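Local coordinates for Alr4995 protein (Nostoc sp., PDB 6LRF) that probably breaks down arginine to ornithine and ammonia through its arginine dihydrolase part and cyclises ornithine to proline through its ornithine cyclodeaminase part, at residues B[5-10]-B[219-224]; B[43-48]-B[52-57]; B[99-104]-B[265-270]. One frame throughout, in Å; residues are numbered along the deposited sequence.

Contact 1 of 3, residues B[5-10]-B[219-224]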
# COMPACT_ATOMS: atom_id res chain seq x y z
N ILE B 5 56.46 -1.80 -32.82
CA ILE B 5 55.29 -1.01 -32.44
C ILE B 5 55.65 0.20 -31.58
O ILE B 5 56.46 0.10 -30.67
CB ILE B 5 54.26 -1.90 -31.69
CG1 ILE B 5 53.84 -3.09 -32.57
CG2 ILE B 5 53.03 -1.09 -31.28
CD1 ILE B 5 52.93 -4.08 -31.88
N ARG B 6 55.04 1.35 -31.88
CA ARG B 6 55.28 2.58 -31.12
C ARG B 6 54.04 3.01 -30.32
O ARG B 6 52.92 2.99 -30.84
CB ARG B 6 55.69 3.73 -32.04
CG ARG B 6 56.78 3.39 -33.05
CD ARG B 6 57.12 4.60 -33.92
NE ARG B 6 57.85 5.64 -33.19
CZ ARG B 6 59.18 5.73 -33.16
NH1 ARG B 6 59.94 4.84 -33.80
NH2 ARG B 6 59.75 6.72 -32.47
N PHE B 7 54.26 3.42 -29.08
CA PHE B 7 53.23 4.02 -28.24
C PHE B 7 53.63 5.43 -27.85
O PHE B 7 54.81 5.70 -27.64
CB PHE B 7 52.99 3.21 -26.96
CG PHE B 7 52.34 1.89 -27.20
CD1 PHE B 7 50.96 1.75 -27.14
CD2 PHE B 7 53.12 0.77 -27.50
CE1 PHE B 7 50.35 0.52 -27.36
CE2 PHE B 7 52.53 -0.47 -27.72
CZ PHE B 7 51.13 -0.60 -27.65
N LEU B 8 52.65 6.32 -27.76
CA LEU B 8 52.88 7.67 -27.29
C LEU B 8 52.47 7.79 -25.83
O LEU B 8 51.37 7.37 -25.48
CB LEU B 8 52.09 8.65 -28.13
CG LEU B 8 52.19 10.10 -27.71
CD1 LEU B 8 53.62 10.56 -27.90
CD2 LEU B 8 51.23 10.88 -28.55
N MSE B 9 53.34 8.35 -24.99
CA MSE B 9 53.00 8.62 -23.60
C MSE B 9 53.38 10.03 -23.20
O MSE B 9 53.88 10.80 -24.01
CB MSE B 9 53.68 7.62 -22.66
CG MSE B 9 53.26 6.19 -22.89
SE MSE B 9 53.98 4.89 -21.60
CE MSE B 9 53.13 5.55 -19.95
N CYS B 10 53.10 10.39 -21.96
CA CYS B 10 53.46 11.71 -21.49
C CYS B 10 53.68 11.64 -19.99
O CYS B 10 52.77 11.27 -19.23
CB CYS B 10 52.38 12.73 -21.83
SG CYS B 10 52.72 14.41 -21.28
N ASN B 219 40.72 -1.21 -19.29
CA ASN B 219 41.72 -0.19 -19.63
C ASN B 219 43.11 -0.81 -19.72
O ASN B 219 44.02 -0.48 -18.96
CB ASN B 219 41.68 0.93 -18.60
CG ASN B 219 42.02 2.27 -19.20
OD1 ASN B 219 43.02 2.90 -18.81
ND2 ASN B 219 41.19 2.72 -20.14
N THR B 220 43.26 -1.70 -20.69
CA THR B 220 44.40 -2.59 -20.81
C THR B 220 45.19 -2.33 -22.07
O THR B 220 44.61 -2.15 -23.15
CB THR B 220 43.93 -4.05 -20.80
OG1 THR B 220 43.67 -4.45 -19.45
CG2 THR B 220 44.97 -4.97 -21.41
N VAL B 221 46.52 -2.30 -21.94
CA VAL B 221 47.41 -2.22 -23.09
C VAL B 221 47.71 -3.62 -23.60
O VAL B 221 48.08 -4.51 -22.83
CB VAL B 221 48.70 -1.48 -22.74
CG1 VAL B 221 49.60 -1.37 -23.96
CG2 VAL B 221 48.37 -0.09 -22.22
N ASN B 222 47.52 -3.82 -24.90
CA ASN B 222 47.75 -5.11 -25.53
C ASN B 222 48.96 -5.02 -26.44
O ASN B 222 48.96 -4.23 -27.39
CB ASN B 222 46.52 -5.56 -26.32
CG ASN B 222 46.64 -6.97 -26.88
OD1 ASN B 222 46.12 -7.27 -27.96
ND2 ASN B 222 47.31 -7.85 -26.13
N VAL B 223 50.00 -5.79 -26.13
CA VAL B 223 51.14 -5.93 -27.03
C VAL B 223 51.26 -7.40 -27.44
O VAL B 223 51.79 -8.23 -26.69
CB VAL B 223 52.44 -5.44 -26.37
CG1 VAL B 223 53.44 -5.01 -27.44
CG2 VAL B 223 52.16 -4.26 -25.45
N GLU B 224 50.75 -7.70 -28.63
CA GLU B 224 50.47 -9.07 -29.10
C GLU B 224 49.86 -9.94 -28.00
O GLU B 224 48.66 -9.87 -27.75
CB GLU B 224 51.74 -9.73 -29.67
CG GLU B 224 51.56 -11.20 -30.20
CD GLU B 224 50.17 -11.51 -30.79
OE1 GLU B 224 49.71 -10.76 -31.68
OE2 GLU B 224 49.55 -12.53 -30.40

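Contact 2 of 3, residues B[43-48]-B[52-57]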
# COMPACT_ATOMS: atom_id res chain seq x y z
N GLY B 43 56.71 2.69 -13.80
CA GLY B 43 56.49 1.25 -13.86
C GLY B 43 55.86 0.83 -15.17
O GLY B 43 56.30 -0.14 -15.81
N LEU B 44 54.82 1.55 -15.58
CA LEU B 44 54.15 1.31 -16.87
C LEU B 44 55.11 1.56 -18.03
O LEU B 44 55.29 0.72 -18.93
CB LEU B 44 52.92 2.20 -17.00
CG LEU B 44 52.19 2.10 -18.34
CD1 LEU B 44 51.79 0.66 -18.61
CD2 LEU B 44 50.98 3.02 -18.32
N TYR B 45 55.72 2.74 -17.99
CA TYR B 45 56.71 3.16 -18.96
C TYR B 45 57.80 2.10 -19.14
O TYR B 45 58.08 1.67 -20.26
CB TYR B 45 57.31 4.49 -18.50
CG TYR B 45 58.33 5.07 -19.44
CD1 TYR B 45 58.04 5.26 -20.78
CD2 TYR B 45 59.59 5.44 -18.98
CE1 TYR B 45 58.98 5.80 -21.64
CE2 TYR B 45 60.53 5.98 -19.83
CZ TYR B 45 60.23 6.16 -21.16
OH TYR B 45 61.17 6.70 -22.01
N GLN B 46 58.38 1.67 -18.03
CA GLN B 46 59.46 0.68 -18.06
C GLN B 46 59.00 -0.65 -18.67
O GLN B 46 59.69 -1.21 -19.52
CB GLN B 46 60.04 0.44 -16.66
CG GLN B 46 60.77 1.64 -16.03
CD GLN B 46 61.94 2.15 -16.85
OE1 GLN B 46 62.64 1.37 -17.50
NE2 GLN B 46 62.18 3.46 -16.80
N ILE B 47 57.84 -1.14 -18.23
CA ILE B 47 57.30 -2.40 -18.74
C ILE B 47 57.04 -2.33 -20.24
O ILE B 47 57.40 -3.24 -20.99
CB ILE B 47 56.00 -2.79 -18.03
CG1 ILE B 47 56.26 -3.14 -16.56
CG2 ILE B 47 55.37 -3.99 -18.72
CD1 ILE B 47 54.99 -3.31 -15.74
N LEU B 48 56.42 -1.23 -20.67
CA LEU B 48 56.04 -1.08 -22.06
C LEU B 48 57.27 -0.93 -22.95
O LEU B 48 57.32 -1.48 -24.05
CB LEU B 48 55.11 0.13 -22.24
CG LEU B 48 54.36 0.23 -23.58
CD1 LEU B 48 53.63 -1.07 -23.88
CD2 LEU B 48 53.38 1.39 -23.58
N ALA B 52 58.05 -2.64 -26.62
CA ALA B 52 57.74 -1.72 -27.70
C ALA B 52 58.52 -0.41 -27.59
O ALA B 52 59.20 -0.16 -26.59
CB ALA B 52 56.23 -1.43 -27.72
N ILE B 53 58.40 0.42 -28.62
CA ILE B 53 59.00 1.74 -28.67
C ILE B 53 58.05 2.75 -28.04
O ILE B 53 56.85 2.71 -28.30
CB ILE B 53 59.30 2.17 -30.13
CG1 ILE B 53 60.18 1.13 -30.84
CG2 ILE B 53 59.92 3.56 -30.19
CD1 ILE B 53 60.27 1.33 -32.37
N VAL B 54 58.57 3.67 -27.23
CA VAL B 54 57.71 4.67 -26.62
C VAL B 54 58.20 6.08 -26.89
O VAL B 54 59.29 6.45 -26.47
CB VAL B 54 57.58 4.47 -25.08
CG1 VAL B 54 56.72 5.57 -24.45
CG2 VAL B 54 57.01 3.09 -24.75
N ASP B 55 57.40 6.86 -27.61
CA ASP B 55 57.64 8.28 -27.76
C ASP B 55 56.96 9.03 -26.64
O ASP B 55 56.02 8.53 -26.03
CB ASP B 55 57.13 8.80 -29.11
CG ASP B 55 57.88 8.20 -30.29
OD1 ASP B 55 59.09 7.92 -30.16
OD2 ASP B 55 57.24 8.03 -31.35
N LEU B 56 57.44 10.24 -26.37
CA LEU B 56 56.90 11.06 -25.30
C LEU B 56 56.52 12.43 -25.83
O LEU B 56 57.22 12.99 -26.66
CB LEU B 56 57.91 11.19 -24.17
CG LEU B 56 58.43 9.91 -23.51
CD1 LEU B 56 59.47 10.26 -22.46
CD2 LEU B 56 57.30 9.10 -22.89
N VAL B 57 55.38 12.95 -25.35
CA VAL B 57 54.98 14.35 -25.55
C VAL B 57 55.67 15.18 -24.48
O VAL B 57 55.88 14.68 -23.38
CB VAL B 57 53.44 14.56 -25.41
CG1 VAL B 57 53.05 16.01 -25.69
CG2 VAL B 57 52.65 13.60 -26.29
O HOH W 1 61.02 7.03 -24.39

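Contact 3 of 3, residues B[99-104]-B[265-270]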
# COMPACT_ATOMS: atom_id res chain seq x y z
N GLU B 99 50.68 19.33 -32.35
CA GLU B 99 52.10 19.56 -32.63
C GLU B 99 52.84 18.24 -32.71
O GLU B 99 53.63 18.03 -33.61
CB GLU B 99 52.74 20.43 -31.55
CG GLU B 99 54.17 20.84 -31.89
CD GLU B 99 54.80 21.69 -30.80
OE1 GLU B 99 54.98 21.17 -29.67
OE2 GLU B 99 55.07 22.90 -31.06
N TRP B 100 52.60 17.35 -31.76
CA TRP B 100 53.28 16.06 -31.81
C TRP B 100 52.91 15.31 -33.09
O TRP B 100 53.79 14.78 -33.77
CB TRP B 100 52.97 15.20 -30.58
CG TRP B 100 53.84 13.98 -30.57
CD1 TRP B 100 55.06 13.83 -29.96
CD2 TRP B 100 53.58 12.74 -31.25
NE1 TRP B 100 55.56 12.58 -30.20
CE2 TRP B 100 54.68 11.89 -30.99
CE3 TRP B 100 52.53 12.27 -32.04
CZ2 TRP B 100 54.76 10.59 -31.50
CZ3 TRP B 100 52.61 10.98 -32.55
CH2 TRP B 100 53.71 10.15 -32.27
N PHE B 101 51.63 15.27 -33.43
CA PHE B 101 51.19 14.48 -34.58
C PHE B 101 51.83 14.99 -35.87
O PHE B 101 52.37 14.21 -36.66
CB PHE B 101 49.67 14.47 -34.70
CG PHE B 101 48.97 13.55 -33.73
CD1 PHE B 101 49.35 12.22 -33.62
CD2 PHE B 101 47.93 14.02 -32.93
CE1 PHE B 101 48.72 11.36 -32.74
CE2 PHE B 101 47.28 13.16 -32.04
CZ PHE B 101 47.68 11.84 -31.94
N GLU B 102 51.75 16.31 -36.08
CA GLU B 102 52.26 16.91 -37.30
C GLU B 102 53.78 16.77 -37.40
O GLU B 102 54.30 16.48 -38.47
CB GLU B 102 51.81 18.36 -37.40
CG GLU B 102 50.35 18.43 -37.83
CD GLU B 102 49.82 19.84 -38.05
OE1 GLU B 102 50.34 20.80 -37.43
OE2 GLU B 102 48.85 19.97 -38.84
N GLY B 103 54.48 16.91 -36.28
CA GLY B 103 55.92 16.73 -36.25
C GLY B 103 56.34 15.28 -36.40
O GLY B 103 57.52 14.97 -36.52
N ASN B 104 55.37 14.36 -36.38
CA ASN B 104 55.69 12.97 -36.62
C ASN B 104 55.06 12.45 -37.90
O ASN B 104 54.87 11.24 -38.05
CB ASN B 104 55.29 12.11 -35.42
CG ASN B 104 56.33 12.16 -34.31
OD1 ASN B 104 57.14 11.24 -34.17
ND2 ASN B 104 56.31 13.22 -33.52
N LEU B 265 46.78 6.01 -20.49
CA LEU B 265 48.10 6.64 -20.42
C LEU B 265 48.94 6.42 -21.68
O LEU B 265 50.05 6.93 -21.79
CB LEU B 265 48.84 6.11 -19.18
CG LEU B 265 48.30 6.66 -17.85
CD1 LEU B 265 48.89 5.91 -16.65
CD2 LEU B 265 48.57 8.16 -17.75
N THR B 266 48.38 5.66 -22.64
CA THR B 266 49.09 5.27 -23.85
C THR B 266 48.26 5.54 -25.11
O THR B 266 47.03 5.52 -25.08
CB THR B 266 49.45 3.75 -23.86
OG1 THR B 266 48.26 2.96 -24.06
CG2 THR B 266 50.15 3.32 -22.57
N LEU B 267 48.94 5.76 -26.23
CA LEU B 267 48.30 5.80 -27.53
C LEU B 267 49.15 5.01 -28.52
O LEU B 267 50.33 5.31 -28.71
CB LEU B 267 48.11 7.24 -27.98
CG LEU B 267 47.51 7.46 -29.37
CD1 LEU B 267 46.09 6.93 -29.45
CD2 LEU B 267 47.55 8.93 -29.72
N ARG B 268 48.57 3.98 -29.12
CA ARG B 268 49.29 3.22 -30.14
C ARG B 268 49.33 4.02 -31.45
O ARG B 268 48.29 4.29 -32.05
CB ARG B 268 48.65 1.86 -30.36
CG ARG B 268 49.25 1.05 -31.50
CD ARG B 268 49.00 -0.44 -31.33
NE ARG B 268 49.51 -1.20 -32.48
CZ ARG B 268 49.78 -2.50 -32.44
NH1 ARG B 268 49.61 -3.18 -31.32
NH2 ARG B 268 50.24 -3.11 -33.53
N VAL B 269 50.52 4.42 -31.89
CA VAL B 269 50.59 5.28 -33.07
C VAL B 269 51.02 4.48 -34.31
O VAL B 269 51.12 5.02 -35.42
CB VAL B 269 51.55 6.45 -32.82
CG1 VAL B 269 50.90 7.44 -31.89
CG2 VAL B 269 52.87 5.95 -32.23
N THR B 270 51.23 3.18 -34.11
CA THR B 270 51.51 2.21 -35.18
C THR B 270 50.30 1.33 -35.44
O THR B 270 50.16 0.25 -34.86
CB THR B 270 52.72 1.30 -34.82
OG1 THR B 270 53.89 2.10 -34.72
CG2 THR B 270 52.95 0.23 -35.89

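Contact 1 of 3, residues B[5-10]-B[219-224]
The ring of Phe7 points its far end at strand 221-223 and meets three consecutive residues there. At its edge, near the ring plane, lies the backbone carbonyl of Asn222, with O 4.2 Å from Phe7 CZ. Two valine methyls reach the same end obliquely: Val221 CG1 is 4.0 Å from Phe7 CE1, and Val223 CG2 is 4.4 Å from Phe7 CZ. Beyond the two segments, Leu48 and Thr266 pack from one side of the ring, which is buried, and Arg268 from the other. With CG beside the backbone N and anti to the carbonyl carbon (chi1 -69°), Phe7 heads for Val221, whose CG1 comes from the opposite direction. The strands run nearly antiparallel, at 156°, but their axes stay 10.6 Å apart at the closest. They are therefore not paired as neighbours in a sheet, and the phenylalanine bridges the gap between them. The side chain of Asn222 is bonded elsewhere: ND2 donates to Glu224 O at 2.9 Å, from above the carbonyl plane, and also to Ile226 O, while OD1 accepts from Ala177 N. These bonds hold the amide where strand 221-223 turns into strand 226-229. Strands 6-9 and 221-223 belong to two separate three-stranded mixed sheets, an arrangement consistent with neighbouring blades of the five-bladed alpha/beta propeller of the guanidino-group-modifying enzymes.

Contact 2 of 3, residues B[43-48]-B[52-57]
Tyr45 reaches from helix 34-49 across to Val54 and Leu56 of strand 53-56. From CB, a CG anti to the backbone N (chi1 -178°) carries the ring out from the helix and brings its CD1-CE1 edge to the strand. CD1 lies 3.9 Å from Val54 CG1; the next atom out, CE1, is closer to the same methyl at 3.6 Å, and that methyl sits at the ring edge, in plane. Leu56 CD2 comes to Tyr45 CE1 obliquely, at 3.9 Å, while Tyr45 OH lies 4.0 Å from Leu56 CD1. A water in the ring plane sits next to the hydroxyl and donates to Val54 O at 2.8 Å; it would link ring and strand backbone, although its position close to Tyr45 OH is doubtfully short. One turn further along the helix, Leu48 CG rests 4.1 Å from Val54 CG2, the two side chains crossing at about a right angle. The two methyls of Val54 are thus shared out, CG1 to the tyrosine and CG2 to the leucine. Trp41, a turn earlier, stacks its ring with Tyr45 and touches Leu56. Helix 34-49 covers the sheet as the connection between parallel neighbouring strands 6-9 and 53-56, a beta-alpha-beta crossover, and Leu48 touches Ile228 of strand 226-229.

Contact 3 of 3, residues B[99-104]-B[265-270]
Helix 93-103 passes the backbone of 265-270 at a side-chain's distance, with the CA atoms of Phe101 and Val269, the nearest pair, 9.3 Å apart. The contact joins a helix to the short edge strand 267-268 of the mixed sheet 53-56, 6-9, 267-268, a three-stranded unit consistent with a blade of the alpha/beta propeller of the guanidino-group-modifying enzymes. Two successive aromatic residues do the work, each meeting one aliphatic side chain that comes from the opposite direction. Phe101 presents its ring edge to Leu267: Leu267 CD2 lies near the ring plane, 3.7 Å from Phe101 CZ. Trp100 offers the far corner of its six-membered ring, where CH2 is 3.9 Å from Val269 CG1, reached obliquely. A first torsion of -172° puts the indole beside the carbonyl carbon of Trp100 and far from the backbone N. It also touches Leu8 of strand 6-9 and Tyr106, whose hydroxyl bonds to Val269 O, so Val269 meets one aromatic residue with its side chain and another with its carbonyl oxygen. Phe101 in turn packs on Val80, Leu82 and Val108, so one side chain joins strands 79-82 and 107-109 to Leu267. On the strand side, Arg268 runs extended alongside its own segment, and NE donates to Thr270 O at 2.9 Å in a nearly straight bond (172°), with that oxygen in the guanidinium plane. At the helix end, Asn104 curls back over the tryptophan that precedes it by four residues. Its ND2 donates to Trp100 O at 3.0 Å, with an N-H...O angle of 156°, and the same nitrogen lies 3.3 Å above the indole plane, over the middle of the bicycle.

Overall arrangement
From the N terminus, strand 6-9 comes first and forms one half of contact 1. The chain then runs through helix 34-49, and contact 2 closes the tight return to strand 53-56, only three residues lying between its segments. Helix 93-103 opens contact 3 next. Contact 1 closes when 219-224 arrives, and contact 3 closes last, at 265-270. The short loop of contact 2 thus falls within the long one of contact 1, while contacts 1 and 3 cross. All three reach the sheet centred on strand 6-9: contact 1 ties it to the sheet of 221-223, contact 2 to its covering helix, contact 3 to helix 93-103.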